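Local coordinates for protein putative Nitroreductase (Anabaena variabilis ATCC 29413, PDB 3EO7) that binds flavin mononucleotide and probably works as an FMN-dependent oxidoreductase of the nitroreductase family, at residues G68-R73 and T203-H208; I165-F170 and L222-L227; Y303-C308 and R407-K412. All coordinates share one frame; numbering follows the deposited sequence.

Contact 1: residues G68-R73 and T203-H208; sequences GQWWQR and TDYRPH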
loop_
_atom_site.group_PDB
_atom_site.type_symbol
_atom_site.label_atom_id
_atom_site.label_comp_id
_atom_site.label_asym_id
_atom_site.label_seq_id
_atom_site.Cartn_x
_atom_site.Cartn_y
_atom_site.Cartn_z
ATOM N N GLY A 68 15.683 20.778 17.027
ATOM C CA GLY A 68 14.608 19.990 17.644
ATOM C C GLY A 68 13.361 19.948 16.759
ATOM O O GLY A 68 12.687 18.898 16.669
ATOM N N GLN A 69 13.038 21.085 16.117
ATOM C CA GLN A 69 11.881 21.139 15.225
ATOM C C GLN A 69 12.105 20.162 14.069
ATOM O O GLN A 69 11.176 19.498 13.640
ATOM C CB GLN A 69 11.641 22.540 14.676
ATOM C CG GLN A 69 11.273 23.571 15.736
ATOM C CD GLN A 69 11.363 24.994 15.196
ATOM O OE1 GLN A 69 11.114 25.229 14.009
ATOM N NE2 GLN A 69 11.719 25.942 16.056
ATOM N N TRP A 70 13.350 20.037 13.606
ATOM C CA TRP A 70 13.606 19.097 12.516
ATOM C C TRP A 70 13.395 17.653 12.978
ATOM O O TRP A 70 12.687 16.873 12.326
ATOM C CB TRP A 70 14.991 19.282 11.892
ATOM C CG TRP A 70 15.042 18.374 10.734
ATOM C CD1 TRP A 70 14.399 18.538 9.526
ATOM C CD2 TRP A 70 15.600 17.053 10.713
ATOM N NE1 TRP A 70 14.555 17.404 8.751
ATOM C CE2 TRP A 70 15.314 16.495 9.442
ATOM C CE3 TRP A 70 16.339 16.300 11.630
ATOM C CZ2 TRP A 70 15.753 15.221 9.074
ATOM C CZ3 TRP A 70 16.767 15.050 11.263
ATOM C CH2 TRP A 70 16.481 14.524 10.001
ATOM N N TRP A 71 13.980 17.303 14.114
ATOM C CA TRP A 71 13.846 15.945 14.645
ATOM C C TRP A 71 12.378 15.618 14.927
ATOM O O TRP A 71 11.980 14.476 14.735
ATOM C CB TRP A 71 14.704 15.724 15.882
ATOM C CG TRP A 71 16.172 15.535 15.566
ATOM C CD1 TRP A 71 17.182 16.429 15.758
ATOM C CD2 TRP A 71 16.757 14.392 14.937
ATOM N NE1 TRP A 71 18.376 15.889 15.323
ATOM C CE2 TRP A 71 18.141 14.642 14.816
ATOM C CE3 TRP A 71 16.257 13.156 14.525
ATOM C CZ2 TRP A 71 19.020 13.718 14.265
ATOM C CZ3 TRP A 71 17.125 12.237 13.975
ATOM C CH2 TRP A 71 18.494 12.527 13.850
ATOM N N GLN A 72 11.589 16.587 15.391
ATOM C CA GLN A 72 10.143 16.381 15.621
ATOM C C GLN A 72 9.438 15.974 14.330
ATOM O O GLN A 72 8.590 15.094 14.334
ATOM C CB GLN A 72 9.437 17.631 16.135
ATOM C CG GLN A 72 9.653 17.964 17.597
ATOM C CD GLN A 72 9.082 19.341 17.975
ATOM O OE1 GLN A 72 8.111 19.815 17.364
ATOM N NE2 GLN A 72 9.692 19.986 18.978
ATOM N N ARG A 73 9.799 16.612 13.230
ATOM C CA ARG A 73 9.193 16.282 11.947
ATOM C C ARG A 73 9.548 14.859 11.520
ATOM O O ARG A 73 8.671 14.115 11.106
ATOM C CB ARG A 73 9.626 17.295 10.876
ATOM C CG ARG A 73 9.176 18.727 11.139
ATOM C CD ARG A 73 9.916 19.677 10.208
ATOM N NE ARG A 73 9.474 19.474 8.832
ATOM C CZ ARG A 73 10.148 19.836 7.749
ATOM N NH1 ARG A 73 11.358 20.390 7.854
ATOM N NH2 ARG A 73 9.633 19.604 6.560
ATOM N N THR A 203 3.952 16.752 8.111
ATOM C CA THR A 203 5.265 17.244 8.508
ATOM C C THR A 203 6.000 18.079 7.422
ATOM O O THR A 203 7.210 18.279 7.490
ATOM C CB THR A 203 6.143 16.090 9.003
ATOM O OG1 THR A 203 6.230 15.092 8.000
ATOM C CG2 THR A 203 5.569 15.471 10.315
ATOM N N ASP A 204 5.248 18.604 6.468
ATOM C CA ASP A 204 5.787 19.450 5.395
ATOM C C ASP A 204 6.878 18.801 4.550
ATOM O O ASP A 204 7.858 19.440 4.166
ATOM C CB ASP A 204 6.236 20.809 5.940
ATOM C CG ASP A 204 5.107 21.587 6.523
ATOM O OD1 ASP A 204 4.084 21.759 5.843
ATOM O OD2 ASP A 204 5.262 22.033 7.660
ATOM N N TYR A 205 6.687 17.516 4.302
ATOM C CA TYR A 205 7.548 16.718 3.422
ATOM C C TYR A 205 6.689 16.211 2.275
ATOM O O TYR A 205 5.447 16.165 2.377
ATOM C CB TYR A 205 8.141 15.514 4.154
ATOM C CG TYR A 205 9.462 15.793 4.815
ATOM C CD1 TYR A 205 10.621 15.788 4.058
ATOM C CD2 TYR A 205 9.562 16.079 6.158
ATOM C CE1 TYR A 205 11.842 16.046 4.608
ATOM C CE2 TYR A 205 10.814 16.335 6.733
ATOM C CZ TYR A 205 11.939 16.310 5.937
ATOM O OH TYR A 205 13.203 16.562 6.422
ATOM N N ARG A 206 7.354 15.882 1.173
ATOM C CA ARG A 206 6.711 15.197 0.047
ATOM C C ARG A 206 7.626 14.041 -0.368
ATOM O O ARG A 206 8.798 14.248 -0.718
ATOM C CB ARG A 206 6.454 16.080 -1.160
ATOM C CG ARG A 206 5.689 15.291 -2.250
ATOM C CD ARG A 206 5.613 16.025 -3.539
ATOM N NE ARG A 206 4.608 15.413 -4.407
ATOM C CZ ARG A 206 4.805 14.382 -5.219
ATOM N NH1 ARG A 206 5.986 13.775 -5.319
ATOM N NH2 ARG A 206 3.788 13.952 -5.943
ATOM N N PRO A 207 7.099 12.820 -0.344
ATOM C CA PRO A 207 7.911 11.705 -0.823
ATOM C C PRO A 207 7.801 11.649 -2.349
ATOM O O PRO A 207 6.769 12.023 -2.900
ATOM C CB PRO A 207 7.218 10.472 -0.205
ATOM C CG PRO A 207 5.806 10.893 0.036
ATOM C CD PRO A 207 5.765 12.398 0.114
ATOM N N HIS A 208 8.884 11.250 -2.992
ATOM C CA HIS A 208 8.944 11.022 -4.417
ATOM C C HIS A 208 9.138 9.536 -4.597
ATOM O O HIS A 208 10.161 8.971 -4.188
ATOM C CB HIS A 208 10.062 11.819 -5.022
ATOM C CG HIS A 208 9.757 13.278 -5.074
ATOM N ND1 HIS A 208 9.375 13.914 -6.238
ATOM C CD2 HIS A 208 9.723 14.217 -4.093
ATOM C CE1 HIS A 208 9.128 15.187 -5.970
ATOM N NE2 HIS A 208 9.337 15.401 -4.676
#
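R73 of helix 66-82 comes down beside T203, the residue at which the chain leaves helix 181-202, and their CA atoms, the closest pair of CA atoms across the two segments, lie 5.3 Å apart. The guanidinium of R73 meets the carbonyl oxygen T203 O side-on with two nitrogens: NE donates over 2.9 Å at an N-H...O angle of 150°, and NH2 over 2.9 Å as well, so a single backbone oxygen takes two bonds. T203 O lies almost exactly in the guanidinium plane. The arginine chain bends at chi3, which brings NE and NH2 to the same oxygen.

The grip falls on a helix end. D204, with positive phi, is the C-prime residue of a Schellman motif, in which Y205 N returns to A200 O and D204 N to A201 O; R73 therefore binds the very turn that leads from helix 181-202 into edge strand 205-207. Its NH2 also forms a salt bridge with D239 of the adjoining strand 229-239.

One face of the guanidinium is covered by the Y205 ring, whose CE2 stands 3.5 Å above its plane, offset toward the rim, with the two planes 22° apart. A methionine in place of R73 would probably leave T203 O without its two donors, D239 without its charged mate and the Y205 face without its flat cationic neighbour. W70 holds the other end of that tyrosine: its NE1 donates to Y205 OH at 2.8 Å and 161°, the hydroxyl lying near the indole plane.

Contact 2: residues I165-F170 and L222-L227; sequences IVTAVF and LYIDPL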
loop_
_atom_site.group_PDB
_atom_site.type_symbol
_atom_site.label_atom_id
_atom_site.label_comp_id
_atom_site.label_asym_id
_atom_site.label_seq_id
_atom_site.Cartn_x
_atom_site.Cartn_y
_atom_site.Cartn_z
ATOM N N ILE A 165 13.632 3.887 2.304
ATOM C CA ILE A 165 13.559 2.734 1.433
ATOM C C ILE A 165 12.705 1.733 2.190
ATOM O O ILE A 165 12.939 1.480 3.391
ATOM C CB ILE A 165 14.929 2.141 1.046
ATOM C CG1 ILE A 165 15.791 3.219 0.350
ATOM C CG2 ILE A 165 14.708 0.878 0.178
ATOM C CD1 ILE A 165 17.207 2.717 -0.050
ATOM N N VAL A 166 11.727 1.158 1.492
ATOM C CA VAL A 166 10.856 0.141 2.071
ATOM C C VAL A 166 11.233 -1.179 1.445
ATOM O O VAL A 166 11.251 -1.315 0.211
ATOM C CB VAL A 166 9.358 0.377 1.848
ATOM C CG1 VAL A 166 8.521 -0.722 2.574
ATOM C CG2 VAL A 166 8.965 1.736 2.365
ATOM N N THR A 167 11.561 -2.137 2.304
ATOM C CA THR A 167 11.845 -3.477 1.857
ATOM C C THR A 167 10.770 -4.425 2.400
ATOM O O THR A 167 9.951 -4.036 3.268
ATOM C CB THR A 167 13.174 -3.982 2.427
ATOM O OG1 THR A 167 13.052 -4.154 3.849
ATOM C CG2 THR A 167 14.357 -3.073 2.062
ATOM N N ALA A 168 10.803 -5.660 1.893
ATOM C CA ALA A 168 9.922 -6.752 2.348
ATOM C C ALA A 168 10.807 -7.895 2.843
ATOM O O ALA A 168 11.741 -8.307 2.123
ATOM C CB ALA A 168 8.977 -7.267 1.195
ATOM N N VAL A 169 10.528 -8.383 4.058
ATOM C CA VAL A 169 11.187 -9.569 4.641
ATOM C C VAL A 169 10.184 -10.687 4.313
ATOM O O VAL A 169 9.112 -10.838 4.944
ATOM C CB VAL A 169 11.449 -9.434 6.152
ATOM C CG1 VAL A 169 12.080 -10.697 6.670
ATOM C CG2 VAL A 169 12.348 -8.205 6.442
ATOM N N PHE A 170 10.504 -11.435 3.267
ATOM C CA PHE A 170 9.536 -12.341 2.655
ATOM C C PHE A 170 8.888 -13.338 3.592
ATOM O O PHE A 170 7.662 -13.507 3.566
ATOM C CB PHE A 170 10.178 -13.099 1.500
ATOM C CG PHE A 170 10.892 -12.204 0.514
ATOM C CD1 PHE A 170 10.212 -11.178 -0.173
ATOM C CD2 PHE A 170 12.228 -12.388 0.268
ATOM C CE1 PHE A 170 10.888 -10.372 -1.068
ATOM C CE2 PHE A 170 12.897 -11.565 -0.625
ATOM C CZ PHE A 170 12.218 -10.565 -1.275
ATOM N N LEU A 222 21.913 -1.457 1.068
ATOM C CA LEU A 222 21.352 -1.665 2.408
ATOM C C LEU A 222 22.012 -2.767 3.237
ATOM O O LEU A 222 21.780 -2.848 4.449
ATOM C CB LEU A 222 19.875 -2.005 2.302
ATOM C CG LEU A 222 18.986 -0.862 1.832
ATOM C CD1 LEU A 222 17.544 -1.400 1.626
ATOM C CD2 LEU A 222 19.049 0.300 2.847
ATOM N N TYR A 223 22.794 -3.601 2.557
ATOM C CA TYR A 223 23.516 -4.741 3.138
ATOM C C TYR A 223 22.568 -5.808 3.693
ATOM O O TYR A 223 22.794 -6.380 4.767
ATOM C CB TYR A 223 24.544 -4.297 4.177
ATOM C CG TYR A 223 25.647 -5.316 4.356
ATOM C CD1 TYR A 223 26.556 -5.557 3.329
ATOM C CD2 TYR A 223 25.779 -6.041 5.535
ATOM C CE1 TYR A 223 27.566 -6.503 3.473
ATOM C CE2 TYR A 223 26.784 -6.982 5.687
ATOM C CZ TYR A 223 27.666 -7.209 4.653
ATOM O OH TYR A 223 28.663 -8.138 4.805
ATOM N N ILE A 224 21.534 -6.105 2.913
ATOM C CA ILE A 224 20.540 -7.093 3.274
ATOM C C ILE A 224 20.705 -8.352 2.406
ATOM O O ILE A 224 21.241 -8.302 1.282
ATOM C CB ILE A 224 19.098 -6.520 3.174
ATOM C CG1 ILE A 224 18.744 -6.093 1.747
ATOM C CG2 ILE A 224 18.939 -5.412 4.208
ATOM C CD1 ILE A 224 17.338 -5.639 1.564
ATOM N N ASP A 225 20.237 -9.477 2.920
ATOM C CA ASP A 225 20.313 -10.746 2.206
ATOM C C ASP A 225 19.156 -10.784 1.220
ATOM O O ASP A 225 18.008 -10.922 1.626
ATOM C CB ASP A 225 20.193 -11.890 3.227
ATOM C CG ASP A 225 20.181 -13.243 2.610
ATOM O OD1 ASP A 225 20.054 -13.366 1.392
ATOM O OD2 ASP A 225 20.246 -14.239 3.375
ATOM N N PRO A 226 19.444 -10.755 -0.103
ATOM C CA PRO A 226 18.340 -10.701 -1.045
ATOM C C PRO A 226 17.466 -11.953 -1.191
ATOM O O PRO A 226 16.438 -11.899 -1.857
ATOM C CB PRO A 226 19.014 -10.321 -2.364
ATOM C CG PRO A 226 20.305 -10.760 -2.272
ATOM C CD PRO A 226 20.736 -10.693 -0.801
ATOM N N LEU A 227 17.872 -13.067 -0.589
ATOM C CA LEU A 227 16.993 -14.229 -0.544
ATOM C C LEU A 227 15.980 -14.068 0.590
ATOM O O LEU A 227 14.968 -14.764 0.593
ATOM C CB LEU A 227 17.745 -15.550 -0.324
ATOM C CG LEU A 227 18.597 -16.071 -1.463
ATOM C CD1 LEU A 227 19.182 -17.471 -1.072
ATOM C CD2 LEU A 227 17.795 -16.105 -2.743
#
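L222 CD1 meets two side chains of strand 162-169 at once, T167 CG2 at 3.6 Å and I165 CG2 at 3.9 Å, and this is the tight part of the contact. Each pair approaches tip to tip across backbones well apart, the CA atoms of I165 and L222 being 9.0 Å from each other, so only branch ends touch. I165 and T167, two apart on the strand, both project toward the loop and present their methyls side by side. I224 adds its CD1 to the same T167 methyl at 4.0 Å. With chi1 at 68°, the threonine turns CG2 to these apolar ends, while its OG1 is hydrogen-bonded to E229.

The two segments run 17° apart end to end, yet their character changes along the way. Past I224 the loop is held by an Asx turn, D225 OD1 accepting from L227 N at 3.0 Å, and its residues are largely exposed. The CB atoms of P226 and L227 are directed away from the strand; instead their carbonyl oxygens meet the edge of the F170 ring close to its plane, L227 O at 3.6 Å from CD2 and P226 O at 3.8 Å from CE2. Those two oxygens accept hydrogen bonds from K272 and H276, and H275 meets the F170 ring.

The contact thus joins the loop after helix 215-222 to a strand inside the antiparallel sheet, away from the flavin. Its buried half rests on methyl contacts alone, whereas the outer half sets ring-edge hydrogens against carbonyl oxygens, probably a weak electrostatic match beside their bonds to K272 and H276.

Contact 3: residues Y303-C308 and R407-K412; sequences YNFPFC and RQIRFK. With PGR (R-1,2-propanediol), chain S; ACT (acetate ion), chain P.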
loop_
_atom_site.group_PDB
_atom_site.type_symbol
_atom_site.label_atom_id
_atom_site.label_comp_id
_atom_site.label_asym_id
_atom_site.label_seq_id
_atom_site.Cartn_x
_atom_site.Cartn_y
_atom_site.Cartn_z
ATOM N N TYR A 303 -13.775 2.298 -18.961
ATOM C CA TYR A 303 -15.051 1.690 -19.385
ATOM C C TYR A 303 -16.172 2.712 -19.463
ATOM O O TYR A 303 -16.638 3.193 -18.454
ATOM C CB TYR A 303 -15.437 0.578 -18.416
ATOM C CG TYR A 303 -14.493 -0.600 -18.463
ATOM C CD1 TYR A 303 -14.505 -1.473 -19.558
ATOM C CD2 TYR A 303 -13.589 -0.843 -17.445
ATOM C CE1 TYR A 303 -13.659 -2.565 -19.621
ATOM C CE2 TYR A 303 -12.730 -1.936 -17.502
ATOM C CZ TYR A 303 -12.770 -2.794 -18.601
ATOM O OH TYR A 303 -11.916 -3.865 -18.691
ATOM N N ASN A 304 -16.634 3.016 -20.664
ATOM C CA ASN A 304 -17.652 4.010 -20.798
ATOM C C ASN A 304 -19.007 3.552 -20.249
ATOM O O ASN A 304 -19.756 4.376 -19.701
ATOM C CB ASN A 304 -17.821 4.414 -22.269
ATOM C CG ASN A 304 -16.615 5.178 -22.814
ATOM O OD1 ASN A 304 -15.978 5.959 -22.099
ATOM N ND2 ASN A 304 -16.328 4.984 -24.099
ATOM N N PHE A 305 -19.343 2.270 -20.450
ATOM C CA PHE A 305 -20.703 1.763 -20.100
ATOM C C PHE A 305 -21.762 2.832 -20.458
ATOM O O PHE A 305 -22.561 3.262 -19.603
ATOM C CB PHE A 305 -20.789 1.355 -18.608
ATOM C CG PHE A 305 -19.921 0.208 -18.242
ATOM C CD1 PHE A 305 -20.153 -1.058 -18.769
ATOM C CD2 PHE A 305 -18.894 0.356 -17.338
ATOM C CE1 PHE A 305 -19.335 -2.135 -18.417
ATOM C CE2 PHE A 305 -18.082 -0.707 -16.993
ATOM C CZ PHE A 305 -18.294 -1.943 -17.539
ATOM N N PRO A 306 -21.811 3.245 -21.739
ATOM C CA PRO A 306 -22.639 4.419 -22.098
ATOM C C PRO A 306 -24.155 4.259 -21.964
ATOM O O PRO A 306 -24.869 5.248 -21.837
ATOM C CB PRO A 306 -22.289 4.650 -23.565
ATOM C CG PRO A 306 -21.843 3.335 -24.061
ATOM C CD PRO A 306 -21.144 2.668 -22.927
ATOM N N PHE A 307 -24.637 3.018 -21.979
ATOM C CA PHE A 307 -26.051 2.780 -21.899
ATOM C C PHE A 307 -26.486 2.270 -20.538
ATOM O O PHE A 307 -27.593 1.775 -20.401
ATOM C CB PHE A 307 -26.453 1.809 -22.985
ATOM C CG PHE A 307 -26.028 2.251 -24.348
ATOM C CD1 PHE A 307 -26.408 3.496 -24.823
ATOM C CD2 PHE A 307 -25.191 1.471 -25.119
ATOM C CE1 PHE A 307 -25.988 3.939 -26.072
ATOM C CE2 PHE A 307 -24.792 1.886 -26.367
ATOM C CZ PHE A 307 -25.180 3.132 -26.842
ATOM N N CYS A 308 -25.618 2.414 -19.550
ATOM C CA CYS A 308 -25.882 2.043 -18.165
ATOM C C CYS A 308 -26.223 3.282 -17.340
ATOM O O CYS A 308 -25.773 4.381 -17.630
ATOM C CB CYS A 308 -24.662 1.371 -17.531
ATOM S SG CYS A 308 -24.341 -0.281 -18.151
ATOM N N ARG A 407 -21.430 3.797 -12.478
ATOM C CA ARG A 407 -22.202 3.305 -13.637
ATOM C C ARG A 407 -22.693 1.908 -13.249
ATOM O O ARG A 407 -21.873 1.043 -12.956
ATOM C CB ARG A 407 -21.323 3.316 -14.877
ATOM C CG ARG A 407 -20.780 4.725 -15.131
ATOM C CD ARG A 407 -19.859 4.857 -16.291
ATOM N NE ARG A 407 -19.427 6.250 -16.432
ATOM C CZ ARG A 407 -18.358 6.663 -17.110
ATOM N NH1 ARG A 407 -17.539 5.800 -17.680
ATOM N NH2 ARG A 407 -18.089 7.962 -17.183
ATOM N N GLN A 408 -24.014 1.733 -13.150
ATOM C CA GLN A 408 -24.605 0.452 -12.683
ATOM C C GLN A 408 -24.482 -0.612 -13.758
ATOM O O GLN A 408 -24.975 -0.442 -14.870
ATOM C CB GLN A 408 -26.071 0.622 -12.314
ATOM C CG GLN A 408 -26.683 -0.556 -11.579
ATOM C CD GLN A 408 -28.138 -0.345 -11.321
ATOM O OE1 GLN A 408 -28.972 -0.545 -12.214
ATOM N NE2 GLN A 408 -28.474 0.045 -10.089
ATOM N N ILE A 409 -23.798 -1.688 -13.414
ATOM C CA ILE A 409 -23.591 -2.800 -14.341
ATOM C C ILE A 409 -24.384 -4.047 -13.945
ATOM O O ILE A 409 -24.571 -4.908 -14.774
ATOM C CB ILE A 409 -22.129 -3.070 -14.629
ATOM C CG1 ILE A 409 -21.378 -3.574 -13.401
ATOM C CG2 ILE A 409 -21.477 -1.804 -15.296
ATOM C CD1 ILE A 409 -19.880 -3.927 -13.721
ATOM N N ARG A 410 -24.834 -4.139 -12.686
ATOM C CA ARG A 410 -25.716 -5.211 -12.257
ATOM C C ARG A 410 -26.631 -4.673 -11.144
ATOM O O ARG A 410 -26.215 -3.825 -10.339
ATOM C CB ARG A 410 -24.990 -6.436 -11.724
ATOM C CG ARG A 410 -24.143 -7.221 -12.695
ATOM C CD ARG A 410 -24.906 -7.912 -13.809
ATOM N NE ARG A 410 -24.004 -8.728 -14.637
ATOM C CZ ARG A 410 -23.233 -8.243 -15.611
ATOM N NH1 ARG A 410 -23.239 -6.956 -15.942
ATOM N NH2 ARG A 410 -22.445 -9.065 -16.284
ATOM N N PHE A 411 -27.838 -5.222 -11.112
ATOM C CA PHE A 411 -28.855 -4.900 -10.139
ATOM C C PHE A 411 -29.194 -6.195 -9.403
ATOM O O PHE A 411 -29.843 -7.090 -9.964
ATOM C CB PHE A 411 -30.084 -4.296 -10.806
ATOM C CG PHE A 411 -31.231 -4.076 -9.880
ATOM C CD1 PHE A 411 -31.100 -3.192 -8.818
ATOM C CD2 PHE A 411 -32.434 -4.770 -10.028
ATOM C CE1 PHE A 411 -32.127 -2.989 -7.961
ATOM C CE2 PHE A 411 -33.472 -4.554 -9.157
ATOM C CZ PHE A 411 -33.328 -3.665 -8.137
ATOM N N LYS A 412 -28.767 -6.271 -8.153
ATOM C CA LYS A 412 -28.928 -7.475 -7.340
ATOM C C LYS A 412 -28.417 -7.237 -5.921
ATOM O O LYS A 412 -27.542 -6.418 -5.709
ATOM C CB LYS A 412 -28.046 -8.609 -7.904
ATOM C CG LYS A 412 -28.406 -9.984 -7.318
ATOM C CD LYS A 412 -27.487 -11.075 -7.778
ATOM C CE LYS A 412 -28.037 -12.430 -7.283
ATOM N NZ LYS A 412 -27.240 -13.542 -7.745
HETATM C C1 PGR S . -28.073 -0.691 -16.507
HETATM C C2 PGR S . -28.690 -1.848 -15.707
HETATM C C3 PGR S . -27.584 -2.749 -15.138
HETATM O O1 PGR S . -27.414 0.271 -15.683
HETATM O O2 PGR S . -29.621 -1.445 -14.690
HETATM C C ACT P . -19.982 -7.301 -18.413
HETATM O O ACT P . -20.360 -6.276 -17.740
HETATM O OXT ACT P . -20.772 -8.285 -18.540
HETATM C CH3 ACT P . -18.637 -7.428 -19.056
#
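The apolar core is a CH-pi contact: I409 CG2 stands 3.6 Å from the centroid of the F305 ring and 4° off its normal, so the methyl sits over one face. The chi1 of I409, 67°, puts CG1 between the backbone N and the carbonyl carbon and sends CG2 to the phenyl. Y398 meets the ring edge-to-face. C308 SG adds a looser touch to I409 CG2 at 4.3 Å.

Polar contacts flank it. The extended R407 reaches the backbone of the loop, where NH1 gives Y303 O a weak hydrogen bond of 2.9 Å at 129°; its NH2 is paired with E405. Beside C308, a propanediol, also bonded to L309 N, donates from O1 to Q408 O and from O2 to Q408 OE1, each 2.7 Å. R410 donates from NH2 to acetate OXT at 2.9 Å, and its NH1 to I409 O from above the carbonyl plane. Both small molecules probably come from the crystallisation liquor.

A type I turn from F305 to C308 leads into strand 310-312, and I409 and R410 form a classic beta bulge opposite C396. As the Y303 bond is weak, ring-methyl packing and Q408-L309 backbone pairing probably share in holding the loop.

In the fold
Contacts 1 and 2 reach the same antiparallel sheet, with centres about 25 Å apart and nearest atoms about 9 Å apart; contact 1 lies at its edge strand 205-207, contact 2 at the interior strand 162-169, and their segments alternate along the chain. Contact 3 follows later in sequence, at the surface of a separate mixed sheet, its centre about 44 Å from either centre and across the middle of the chain. Chemistry follows place: buried contact 2 relies on methyl ends and a ring edge against carbonyl oxygens, partly buried contact 1 on charged and aromatic donors at a helix end, and contact 3 combines a ring-methyl contact with small molecules probably from the crystallisation liquor.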